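Local coordinates for regulator of chromosome condensation (Saccharomyces cerevisiae, PDB 3OF7), which promotes the exchange of GDP for GTP on the small GTPase Gsp1, binds chromatin, and takes part in mRNA metabolism and nuclear export, at residues Q27-F32 against N433-G438; K54-N59 against T427-H432; A398-F403 against V409-F414. One frame throughout, in Å; residues are numbered along the deposited sequence.

Contact 1: residues Q27-F32 against N433-G438; sequences QPLDIF and NIILVG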
loop_
_atom_site.group_PDB
_atom_site.type_symbol
_atom_site.label_atom_id
_atom_site.label_comp_id
_atom_site.label_asym_id
_atom_site.label_seq_id
_atom_site.Cartn_x
_atom_site.Cartn_y
_atom_site.Cartn_z
ATOM N N GLN A 27 -8.427 -12.611 -13.708
ATOM C CA GLN A 27 -9.459 -13.463 -13.135
ATOM C C GLN A 27 -10.091 -12.796 -11.922
ATOM O O GLN A 27 -9.382 -12.169 -11.131
ATOM C CB GLN A 27 -8.857 -14.787 -12.668
ATOM C CG GLN A 27 -7.841 -15.425 -13.595
ATOM C CD GLN A 27 -7.129 -16.590 -12.922
ATOM O OE1 GLN A 27 -7.729 -17.630 -12.682
ATOM N NE2 GLN A 27 -5.847 -16.412 -12.605
ATOM N N PRO A 28 -11.418 -12.954 -11.747
ATOM C CA PRO A 28 -12.042 -12.498 -10.503
ATOM C C PRO A 28 -11.493 -13.313 -9.326
ATOM O O PRO A 28 -11.073 -14.466 -9.513
ATOM C CB PRO A 28 -13.534 -12.760 -10.734
ATOM C CG PRO A 28 -13.567 -13.844 -11.765
ATOM C CD PRO A 28 -12.399 -13.576 -12.657
ATOM N N LEU A 29 -11.488 -12.714 -8.138
ATOM C CA LEU A 29 -10.737 -13.255 -7.006
ATOM C C LEU A 29 -11.607 -13.615 -5.811
ATOM O O LEU A 29 -12.575 -12.916 -5.506
ATOM C CB LEU A 29 -9.695 -12.219 -6.541
ATOM C CG LEU A 29 -8.646 -11.746 -7.547
ATOM C CD1 LEU A 29 -7.980 -10.447 -7.070
ATOM C CD2 LEU A 29 -7.609 -12.827 -7.833
ATOM N N ASP A 30 -11.246 -14.698 -5.125
ATOM C CA ASP A 30 -11.677 -14.890 -3.744
ATOM C C ASP A 30 -10.924 -13.846 -2.913
ATOM O O ASP A 30 -9.703 -13.731 -3.022
ATOM C CB ASP A 30 -11.308 -16.292 -3.248
ATOM C CG ASP A 30 -12.185 -17.379 -3.848
ATOM O OD1 ASP A 30 -13.366 -17.105 -4.177
ATOM O OD2 ASP A 30 -11.683 -18.509 -3.978
ATOM N N ILE A 31 -11.650 -13.088 -2.104
ATOM C CA ILE A 31 -11.047 -12.065 -1.234
ATOM C C ILE A 31 -10.996 -12.561 0.216
ATOM O O ILE A 31 -11.990 -13.047 0.745
ATOM C CB ILE A 31 -11.830 -10.713 -1.319
ATOM C CG1 ILE A 31 -11.899 -10.199 -2.767
ATOM C CG2 ILE A 31 -11.246 -9.646 -0.352
ATOM C CD1 ILE A 31 -10.547 -9.944 -3.437
ATOM N N PHE A 32 -9.831 -12.427 0.848
ATOM C CA PHE A 32 -9.630 -12.835 2.230
ATOM C C PHE A 32 -9.200 -11.638 3.061
ATOM O O PHE A 32 -8.418 -10.818 2.594
ATOM C CB PHE A 32 -8.536 -13.899 2.320
ATOM C CG PHE A 32 -8.823 -15.124 1.508
ATOM C CD1 PHE A 32 -9.556 -16.177 2.054
ATOM C CD2 PHE A 32 -8.384 -15.215 0.194
ATOM C CE1 PHE A 32 -9.838 -17.317 1.296
ATOM C CE2 PHE A 32 -8.655 -16.352 -0.565
ATOM C CZ PHE A 32 -9.378 -17.399 -0.016
ATOM N N ASN A 433 -3.936 -19.941 -5.084
ATOM C CA ASN A 433 -2.900 -19.189 -5.739
ATOM C C ASN A 433 -3.168 -17.720 -5.382
ATOM O O ASN A 433 -4.084 -17.114 -5.916
ATOM C CB ASN A 433 -3.031 -19.433 -7.252
ATOM C CG ASN A 433 -1.853 -18.920 -8.043
ATOM O OD1 ASN A 433 -2.004 -18.471 -9.193
ATOM N ND2 ASN A 433 -0.673 -18.997 -7.457
ATOM N N ILE A 434 -2.396 -17.169 -4.447
ATOM C CA ILE A 434 -2.580 -15.771 -4.019
ATOM C C ILE A 434 -2.023 -14.846 -5.103
ATOM O O ILE A 434 -0.881 -15.017 -5.541
ATOM C CB ILE A 434 -1.909 -15.485 -2.644
ATOM C CG1 ILE A 434 -2.534 -16.357 -1.533
ATOM C CG2 ILE A 434 -1.989 -13.982 -2.275
ATOM C CD1 ILE A 434 -4.057 -16.156 -1.336
ATOM N N ILE A 435 -2.839 -13.885 -5.529
ATOM C CA ILE A 435 -2.503 -13.018 -6.668
ATOM C C ILE A 435 -2.180 -11.590 -6.208
ATOM O O ILE A 435 -1.189 -10.991 -6.661
ATOM C CB ILE A 435 -3.653 -13.001 -7.726
ATOM C CG1 ILE A 435 -4.067 -14.421 -8.148
ATOM C CG2 ILE A 435 -3.278 -12.162 -8.967
ATOM C CD1 ILE A 435 -2.958 -15.233 -8.778
ATOM N N LEU A 436 -3.009 -11.053 -5.313
ATOM C CA LEU A 436 -2.847 -9.678 -4.833
ATOM C C LEU A 436 -2.838 -9.642 -3.312
ATOM O O LEU A 436 -3.522 -10.434 -2.671
ATOM C CB LEU A 436 -3.978 -8.785 -5.363
ATOM C CG LEU A 436 -4.144 -8.602 -6.880
ATOM C CD1 LEU A 436 -5.432 -7.815 -7.176
ATOM C CD2 LEU A 436 -2.946 -7.914 -7.533
ATOM N N VAL A 437 -2.046 -8.740 -2.737
ATOM C CA VAL A 437 -2.047 -8.520 -1.294
ATOM C C VAL A 437 -1.994 -7.031 -0.997
ATOM O O VAL A 437 -1.455 -6.267 -1.792
ATOM C CB VAL A 437 -0.854 -9.200 -0.576
ATOM C CG1 VAL A 437 -1.042 -10.712 -0.534
ATOM C CG2 VAL A 437 0.479 -8.822 -1.224
ATOM N N GLY A 438 -2.552 -6.639 0.144
ATOM C CA GLY A 438 -2.529 -5.242 0.599
ATOM C C GLY A 438 -2.620 -5.238 2.109
ATOM O O GLY A 438 -3.113 -6.199 2.704
#
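Leu29 meets Ile435 and Leu436 through the two branches of its side chain, with no polar bond between the segments. Its CB points toward strand 432-439, and a chi1 of -59° sets CG anti to the carbonyl carbon, beside the backbone N, which swings the branch point toward that strand and leaves CD1 and CD2 to reach different residues. One branch, CD2, rests on the base of Ile435, 3.9 Å from CG1 of Ile435 and about as far from its CB. Of segment 433-438 the other branch meets Leu436: Leu29 CD1 and Leu436 CD1 lie 3.7 Å apart, the two leucine side chains crossing at about a right angle. A branched leucine suits this place because each methyl has its own neighbour. Consecutive residues of a regular strand would turn to opposite sides; here Ile435 and Leu436 form a classic beta bulge opposite the neighbouring strand 443-450, and both present their side chains to Leu29. Leu436 also packs on Phe72 of strand 69-74. Strand 443-450 runs between the segments, backbone-bonded to Asp30 and Phe32. A blade built from both chain ends is the "Velcro" closure of many propellers; here it joins RCC1 repeats one and seven.

Contact 2: residues K54-N59 against T427-H432; sequences KRPRLN and TATQDH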
loop_
_atom_site.group_PDB
_atom_site.type_symbol
_atom_site.label_atom_id
_atom_site.label_comp_id
_atom_site.label_asym_id
_atom_site.label_seq_id
_atom_site.Cartn_x
_atom_site.Cartn_y
_atom_site.Cartn_z
ATOM N N LYS A 54 -7.785 -13.995 13.194
ATOM C CA LYS A 54 -6.360 -14.289 13.338
ATOM C C LYS A 54 -5.757 -15.072 12.167
ATOM O O LYS A 54 -4.550 -15.320 12.144
ATOM C CB LYS A 54 -6.107 -15.000 14.685
ATOM C CG LYS A 54 -6.577 -14.186 15.890
ATOM C CD LYS A 54 -6.460 -14.946 17.206
ATOM C CE LYS A 54 -7.073 -14.131 18.348
ATOM N NZ LYS A 54 -6.905 -14.799 19.694
ATOM N N ARG A 55 -6.605 -15.452 11.206
ATOM C CA ARG A 55 -6.183 -16.160 9.986
ATOM C C ARG A 55 -7.014 -15.654 8.814
ATOM O O ARG A 55 -8.149 -15.230 9.026
ATOM C CB ARG A 55 -6.428 -17.672 10.136
ATOM C CG ARG A 55 -5.548 -18.391 11.152
ATOM C CD ARG A 55 -4.103 -18.372 10.728
ATOM N NE ARG A 55 -3.320 -19.432 11.364
ATOM C CZ ARG A 55 -2.143 -19.851 10.912
ATOM N NH1 ARG A 55 -1.608 -19.291 9.827
ATOM N NH2 ARG A 55 -1.500 -20.827 11.545
ATOM N N PRO A 56 -6.470 -15.708 7.574
ATOM C CA PRO A 56 -7.227 -15.254 6.407
ATOM C C PRO A 56 -8.628 -15.853 6.352
ATOM O O PRO A 56 -8.785 -17.076 6.388
ATOM C CB PRO A 56 -6.382 -15.752 5.228
ATOM C CG PRO A 56 -4.987 -15.710 5.752
ATOM C CD PRO A 56 -5.101 -16.122 7.203
ATOM N N ARG A 57 -9.628 -14.982 6.285
ATOM C CA ARG A 57 -11.024 -15.383 6.297
ATOM C C ARG A 57 -11.652 -15.003 4.965
ATOM O O ARG A 57 -11.592 -13.837 4.555
ATOM C CB ARG A 57 -11.744 -14.686 7.455
ATOM C CG ARG A 57 -13.261 -14.913 7.511
ATOM C CD ARG A 57 -13.621 -16.185 8.284
ATOM N NE ARG A 57 -13.107 -16.157 9.655
ATOM C CZ ARG A 57 -13.689 -15.522 10.668
ATOM N NH1 ARG A 57 -14.824 -14.851 10.489
ATOM N NH2 ARG A 57 -13.134 -15.558 11.869
ATOM N N LEU A 58 -12.246 -15.981 4.286
ATOM C CA LEU A 58 -12.917 -15.708 3.014
ATOM C C LEU A 58 -14.021 -14.676 3.227
ATOM O O LEU A 58 -14.866 -14.842 4.099
ATOM C CB LEU A 58 -13.477 -17.003 2.421
ATOM C CG LEU A 58 -14.218 -16.862 1.089
ATOM C CD1 LEU A 58 -13.246 -16.528 -0.043
ATOM C CD2 LEU A 58 -14.995 -18.147 0.783
ATOM N N ASN A 59 -13.997 -13.590 2.452
ATOM C CA ASN A 59 -14.973 -12.532 2.640
ATOM C C ASN A 59 -16.263 -12.876 1.893
ATOM O O ASN A 59 -16.267 -12.910 0.651
ATOM C CB ASN A 59 -14.411 -11.175 2.189
ATOM C CG ASN A 59 -15.262 -10.015 2.649
ATOM O OD1 ASN A 59 -16.482 -10.018 2.465
ATOM N ND2 ASN A 59 -14.626 -9.011 3.259
ATOM N N THR A 427 -6.624 -23.462 6.393
ATOM C CA THR A 427 -7.560 -24.174 5.514
ATOM C C THR A 427 -8.069 -23.300 4.360
ATOM O O THR A 427 -8.055 -23.720 3.208
ATOM C CB THR A 427 -8.762 -24.751 6.309
ATOM O OG1 THR A 427 -8.281 -25.479 7.444
ATOM C CG2 THR A 427 -9.609 -25.680 5.436
ATOM N N ALA A 428 -8.487 -22.078 4.674
ATOM C CA ALA A 428 -9.121 -21.196 3.689
ATOM C C ALA A 428 -8.254 -20.895 2.468
ATOM O O ALA A 428 -8.775 -20.737 1.365
ATOM C CB ALA A 428 -9.567 -19.902 4.350
ATOM N N THR A 429 -6.940 -20.835 2.657
ATOM C CA THR A 429 -6.047 -20.377 1.590
ATOM C C THR A 429 -4.935 -21.353 1.207
ATOM O O THR A 429 -4.169 -21.065 0.293
ATOM C CB THR A 429 -5.392 -19.006 1.939
ATOM O OG1 THR A 429 -4.572 -19.144 3.106
ATOM C CG2 THR A 429 -6.448 -17.951 2.191
ATOM N N GLN A 430 -4.849 -22.504 1.879
ATOM C CA GLN A 430 -3.726 -23.416 1.658
ATOM C C GLN A 430 -3.634 -23.948 0.224
ATOM O O GLN A 430 -2.550 -24.289 -0.230
ATOM C CB GLN A 430 -3.738 -24.577 2.658
ATOM C CG GLN A 430 -4.918 -25.532 2.508
ATOM C CD GLN A 430 -4.938 -26.613 3.595
ATOM O OE1 GLN A 430 -3.962 -26.804 4.329
ATOM N NE2 GLN A 430 -6.058 -27.310 3.701
ATOM N N ASP A 431 -4.764 -24.007 -0.479
ATOM C CA ASP A 431 -4.769 -24.476 -1.860
ATOM C C ASP A 431 -5.125 -23.358 -2.849
ATOM O O ASP A 431 -5.593 -23.608 -3.973
ATOM C CB ASP A 431 -5.684 -25.695 -2.001
ATOM C CG ASP A 431 -5.198 -26.874 -1.179
ATOM O OD1 ASP A 431 -3.977 -27.129 -1.163
ATOM O OD2 ASP A 431 -6.033 -27.551 -0.544
ATOM N N HIS A 432 -4.899 -22.118 -2.417
ATOM C CA HIS A 432 -5.125 -20.963 -3.285
ATOM C C HIS A 432 -3.826 -20.453 -3.862
ATOM O O HIS A 432 -2.772 -20.516 -3.220
ATOM C CB HIS A 432 -5.810 -19.821 -2.531
ATOM C CG HIS A 432 -7.302 -19.894 -2.547
ATOM N ND1 HIS A 432 -8.010 -20.824 -1.817
ATOM C CD2 HIS A 432 -8.223 -19.140 -3.194
ATOM C CE1 HIS A 432 -9.303 -20.645 -2.019
ATOM N NE2 HIS A 432 -9.459 -19.624 -2.844
#
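The outer strand of the propeller blade shared by the two chain ends, 56-58, is here packed against the connecting loop of the last repeat, where Pro56 touches Ala428 and Thr429. Two small contacts make the joint. CB of the Pro56 ring lies 3.8 Å from the CG2 methyl of Thr429, and the carbonyl O of Pro56 is 3.6 Å from the CB of Ala428. Thr429 divides its branches between two tasks: CG2 stands beside the backbone N, faces the proline and also packs on the ring of Phe32, while OG1, with chi1 63°, lies between N and the carbonyl carbon and is hydrogen-bonded to Asn426 OD1. Asn426 serves both sides, since its ND2 also bonds to Pro56 O, and an alanine is small enough to sit close to that same carbonyl. The loop then folds back in a type I beta turn, closed by His432 N donating to Thr429 O at 3.0 Å. The rigid proline follows the bend at Lys54 and Arg55 that separates it from the strand before, and its ring also packs on Trp34 and Ile424. Strand 30-34 lies beside 56-58, and the loop joins strand 421-423 of the preceding blade to strand 432-439.

Contact 3: residues A398-F403 against V409-F414; sequences AYSWGF and VGLGPF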
loop_
_atom_site.group_PDB
_atom_site.type_symbol
_atom_site.label_atom_id
_atom_site.label_comp_id
_atom_site.label_asym_id
_atom_site.label_seq_id
_atom_site.Cartn_x
_atom_site.Cartn_y
_atom_site.Cartn_z
ATOM N N ALA A 398 1.494 -16.988 0.414
ATOM C CA ALA A 398 1.788 -15.731 1.112
ATOM C C ALA A 398 2.631 -15.931 2.378
ATOM O O ALA A 398 2.505 -16.947 3.080
ATOM C CB ALA A 398 0.488 -14.986 1.437
ATOM N N TYR A 399 3.490 -14.947 2.654
ATOM C CA TYR A 399 4.423 -14.961 3.785
ATOM C C TYR A 399 4.311 -13.631 4.499
ATOM O O TYR A 399 4.285 -12.585 3.855
ATOM C CB TYR A 399 5.868 -15.151 3.307
ATOM C CG TYR A 399 6.154 -16.548 2.793
ATOM C CD1 TYR A 399 5.609 -16.985 1.587
ATOM C CD2 TYR A 399 6.965 -17.433 3.516
ATOM C CE1 TYR A 399 5.852 -18.265 1.107
ATOM C CE2 TYR A 399 7.219 -18.725 3.042
ATOM C CZ TYR A 399 6.654 -19.128 1.838
ATOM O OH TYR A 399 6.887 -20.391 1.350
ATOM N N SER A 400 4.265 -13.667 5.823
ATOM C CA SER A 400 4.081 -12.444 6.594
ATOM C C SER A 400 5.075 -12.347 7.741
ATOM O O SER A 400 5.666 -13.350 8.163
ATOM C CB SER A 400 2.648 -12.379 7.136
ATOM O OG SER A 400 2.394 -13.484 7.989
ATOM N N TRP A 401 5.251 -11.127 8.238
ATOM C CA TRP A 401 6.131 -10.871 9.369
ATOM C C TRP A 401 5.893 -9.471 9.919
ATOM O O TRP A 401 5.197 -8.653 9.299
ATOM C CB TRP A 401 7.604 -11.041 8.980
ATOM C CG TRP A 401 8.153 -10.014 7.996
ATOM C CD1 TRP A 401 8.932 -8.929 8.293
ATOM C CD2 TRP A 401 7.987 -10.006 6.568
ATOM N NE1 TRP A 401 9.266 -8.251 7.146
ATOM C CE2 TRP A 401 8.693 -8.885 6.073
ATOM C CE3 TRP A 401 7.301 -10.832 5.661
ATOM C CZ2 TRP A 401 8.743 -8.568 4.707
ATOM C CZ3 TRP A 401 7.346 -10.518 4.301
ATOM C CH2 TRP A 401 8.067 -9.394 3.837
ATOM N N GLY A 402 6.469 -9.213 11.088
ATOM C CA GLY A 402 6.362 -7.911 11.717
ATOM C C GLY A 402 5.537 -7.941 12.988
ATOM O O GLY A 402 5.482 -8.954 13.683
ATOM N N PHE A 403 4.918 -6.806 13.286
ATOM C CA PHE A 403 4.141 -6.608 14.504
ATOM C C PHE A 403 2.994 -7.617 14.593
ATOM O O PHE A 403 2.209 -7.756 13.654
ATOM C CB PHE A 403 3.603 -5.180 14.507
ATOM C CG PHE A 403 2.938 -4.768 15.796
ATOM C CD1 PHE A 403 1.673 -4.197 15.776
ATOM C CD2 PHE A 403 3.584 -4.929 17.018
ATOM C CE1 PHE A 403 1.050 -3.789 16.971
ATOM C CE2 PHE A 403 2.989 -4.516 18.210
ATOM C CZ PHE A 403 1.714 -3.953 18.187
ATOM N N VAL A 409 -0.577 -10.305 10.700
ATOM C CA VAL A 409 0.271 -11.267 10.003
ATOM C C VAL A 409 -0.479 -12.564 9.657
ATOM O O VAL A 409 -0.027 -13.331 8.806
ATOM C CB VAL A 409 1.600 -11.567 10.763
ATOM C CG1 VAL A 409 2.452 -10.304 10.875
ATOM C CG2 VAL A 409 1.329 -12.164 12.152
ATOM N N GLY A 410 -1.626 -12.787 10.306
ATOM C CA GLY A 410 -2.479 -13.963 10.041
ATOM C C GLY A 410 -1.801 -15.290 10.356
ATOM O O GLY A 410 -1.955 -16.280 9.624
ATOM N N LEU A 411 -1.040 -15.313 11.441
ATOM C CA LEU A 411 -0.294 -16.514 11.811
ATOM C C LEU A 411 -0.880 -17.232 13.037
ATOM O O LEU A 411 -0.221 -18.068 13.653
ATOM C CB LEU A 411 1.200 -16.185 11.972
ATOM C CG LEU A 411 1.890 -15.764 10.659
ATOM C CD1 LEU A 411 3.293 -15.219 10.900
ATOM C CD2 LEU A 411 1.937 -16.913 9.632
ATOM N N GLY A 412 -2.127 -16.909 13.368
ATOM C CA GLY A 412 -2.846 -17.608 14.431
ATOM C C GLY A 412 -2.835 -16.915 15.786
ATOM O O GLY A 412 -2.556 -15.713 15.869
ATOM N N PRO A 413 -3.122 -17.683 16.860
ATOM C CA PRO A 413 -3.358 -17.176 18.212
ATOM C C PRO A 413 -2.076 -16.896 18.992
ATOM O O PRO A 413 -1.886 -17.428 20.094
ATOM C CB PRO A 413 -4.140 -18.318 18.870
ATOM C CG PRO A 413 -3.597 -19.549 18.223
ATOM C CD PRO A 413 -3.201 -19.160 16.810
ATOM N N PHE A 414 -1.209 -16.069 18.418
ATOM C CA PHE A 414 0.046 -15.677 19.051
ATOM C C PHE A 414 0.218 -14.170 18.875
ATOM O O PHE A 414 0.165 -13.672 17.746
ATOM C CB PHE A 414 1.231 -16.390 18.393
ATOM C CG PHE A 414 0.980 -17.843 18.060
ATOM C CD1 PHE A 414 1.049 -18.823 19.047
ATOM C CD2 PHE A 414 0.703 -18.229 16.747
ATOM C CE1 PHE A 414 0.826 -20.167 18.734
ATOM C CE2 PHE A 414 0.476 -19.569 16.423
ATOM C CZ PHE A 414 0.544 -20.540 17.418
#
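Ser400, Val409 and Leu411 converge, with the serine hydroxyl held between a carbonyl and an isobutyl group. Ser400 OG donates to Val409 O over a short 2.6 Å. The C=O...donor angle is 127°, and the hydroxyl is tilted 17° from the carbonyl plane. Chi1 of Ser400, 61°, places OG between the backbone N and the carbonyl carbon, which carries it to the loop. Leu411 lays its apolar side chain against the hydroxyl oxygen, with CG and CD1 both 3.5 Å from Ser400 OG. The hydroxyl is therefore packed by carbon while its proton is spent on the loop backbone. With an alanine in place of Ser400, the Val409 carbonyl would probably lose this donor and a gap would be likely to open beside Leu411.

Val409 turns its CG1 methyl onto the main chain at the end of the strand. Its CB meets Ser400, whereas CG1 lies 3.6 Å from Trp401 O and 3.8 Å from Phe403 O. Trp401 offers only its backbone, because its CB points away and its indole packs on Ser389 and Ala391 of strand 388-393. Glycine suits position Gly402, since a side chain there would be pressed against the preceding carbonyl oxygen, that of Trp401. A Trp-Gly pair ending a strand, followed by a glycine-rich loop that folds back on it, is consistent with the signature of RCC1 repeats, here in the seventh, where the loop leads from strand 398-402 to strand 418-419.

From the N terminus the chain first lays down 27-32, then 54-59. After passing through the intervening repeats it reaches 398-403, and five residues later 409-414 comes back onto it, so contact 3 closes a short local loop, holding the loop after strand 398-402 to that strand within the seventh repeat. Next 427-432 completes contact 2, and 433-438 completes contact 1. The three loops are nested and none cross: contact 3 lies within contact 2, and contact 2 within contact 1. Contacts 1 and 2 reach one sheet and join the first repeat to the seventh; Asp30 OD2 and His432 NE2 link them directly. Contact 3 is coupled to contact 2 through Lys54 O and Gly412 N.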